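Local coordinates for fibronectin type-III domain-containing protein (Caldanaerobacter subterraneus subsp. tengcongensis, PDB 7JGU) that probably serves as a structural module, a heat-stable fibronectin type III-like beta-sandwich domain within a larger bacterial protein, at residues A[27-30]-A[34-37]. Sequence-based numbering, arbitrary orientation. Where two conformers were deposited one is given.
Sequences SETK and YYEI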
# COMPACT_ATOMS: atom_id res chain seq x y z
N SER A 27 -0.81 8.85 4.40
CA SER A 27 -1.44 10.08 4.84
C SER A 27 -2.75 10.33 4.09
O SER A 27 -2.95 9.88 2.97
CB SER A 27 -0.51 11.25 4.61
OG SER A 27 -0.33 11.46 3.22
N GLU A 28 -3.62 11.11 4.71
CA GLU A 28 -4.78 11.63 4.02
C GLU A 28 -4.29 12.46 2.85
O GLU A 28 -3.31 13.19 2.96
CB GLU A 28 -5.59 12.49 4.98
CG GLU A 28 -6.94 12.87 4.44
CD GLU A 28 -7.85 13.51 5.47
OE1 GLU A 28 -8.97 13.89 5.10
OE2 GLU A 28 -7.44 13.62 6.65
N THR A 29 -4.96 12.34 1.71
CA THR A 29 -4.47 12.85 0.44
C THR A 29 -5.51 13.76 -0.20
O THR A 29 -6.66 13.36 -0.38
CB THR A 29 -4.13 11.67 -0.47
OG1 THR A 29 -3.16 10.83 0.17
CG2 THR A 29 -3.61 12.13 -1.79
N LYS A 30 -5.10 14.97 -0.56
CA LYS A 30 -6.01 15.92 -1.19
C LYS A 30 -6.61 15.32 -2.44
O LYS A 30 -5.90 14.80 -3.31
CB LYS A 30 -5.25 17.19 -1.54
CG LYS A 30 -6.10 18.25 -2.17
CD LYS A 30 -6.00 18.19 -3.69
CE LYS A 30 -6.50 19.47 -4.33
NZ LYS A 30 -6.48 19.34 -5.81
N TYR A 34 -10.53 7.32 -3.12
CA TYR A 34 -10.10 6.02 -2.62
C TYR A 34 -8.64 5.85 -2.98
O TYR A 34 -8.04 6.68 -3.66
CB TYR A 34 -10.98 4.88 -3.12
CG TYR A 34 -10.91 4.55 -4.58
CD1 TYR A 34 -11.73 5.18 -5.49
CD2 TYR A 34 -10.08 3.54 -5.03
CE1 TYR A 34 -11.70 4.83 -6.83
CE2 TYR A 34 -10.05 3.19 -6.36
CZ TYR A 34 -10.86 3.83 -7.25
OH TYR A 34 -10.82 3.45 -8.58
N TYR A 35 -8.08 4.74 -2.50
CA TYR A 35 -6.70 4.37 -2.71
C TYR A 35 -6.66 2.94 -3.22
O TYR A 35 -7.52 2.13 -2.87
CB TYR A 35 -5.91 4.46 -1.40
CG TYR A 35 -6.00 5.80 -0.73
CD1 TYR A 35 -7.04 6.08 0.15
CD2 TYR A 35 -5.09 6.80 -1.01
CE1 TYR A 35 -7.14 7.34 0.76
CE2 TYR A 35 -5.19 8.04 -0.40
CZ TYR A 35 -6.22 8.31 0.47
OH TYR A 35 -6.32 9.55 1.08
N GLU A 36 -5.66 2.64 -4.04
CA GLU A 36 -5.48 1.31 -4.58
C GLU A 36 -4.05 0.85 -4.32
O GLU A 36 -3.11 1.61 -4.52
CB GLU A 36 -5.79 1.26 -6.08
CG GLU A 36 -6.04 -0.14 -6.62
CD GLU A 36 -6.79 -0.15 -7.93
OE1 GLU A 36 -7.27 0.91 -8.38
OE2 GLU A 36 -6.89 -1.24 -8.52
N ILE A 37 -3.92 -0.38 -3.85
CA ILE A 37 -2.66 -0.97 -3.46
C ILE A 37 -2.33 -2.12 -4.38
O ILE A 37 -3.18 -2.96 -4.66
CB ILE A 37 -2.78 -1.50 -2.02
CG1 ILE A 37 -3.25 -0.42 -1.06
CG2 ILE A 37 -1.48 -2.16 -1.59
CD1 ILE A 37 -3.80 -0.99 0.24
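Y35 reaches from strand 34-41 of the fibronectin type III beta-sandwich to T29, in the loop that carries the chain from strand 21-25 of one sheet into this strand of the other. CB of Y35 points toward the loop, and with CG anti to the carbonyl carbon (chi1 -55°) the ring follows; it meets the ring of W26 with the two planes inclined to each other, and the side chain also touches L54 and A73. Farther out, Y35 CE2 comes to 3.5 Å from T29 OG1, which lies at the ring edge near its plane. CB of T29 sits in the ring plane, 3.8 Å from Y35 CE2. Next along, Y35 CZ is 4.0 Å from T29 OG1. At the tip, Y35 OH lies 3.4 Å from T29 CB. The same oxygen, Y35 OH, accepts a weak, bent hydrogen bond from T29 N (3.2 Å, 128° at the hydrogen). A phenylalanine here would keep the ring but would probably leave T29 N without this acceptor and the loop less firmly tied to the strand. T29 is itself buried, its side chain touching P7 and A73. T29 OG1 turns back along the loop and donates to S27 O at 3.0 Å, approaching from above the carbonyl plane, 38° out of it.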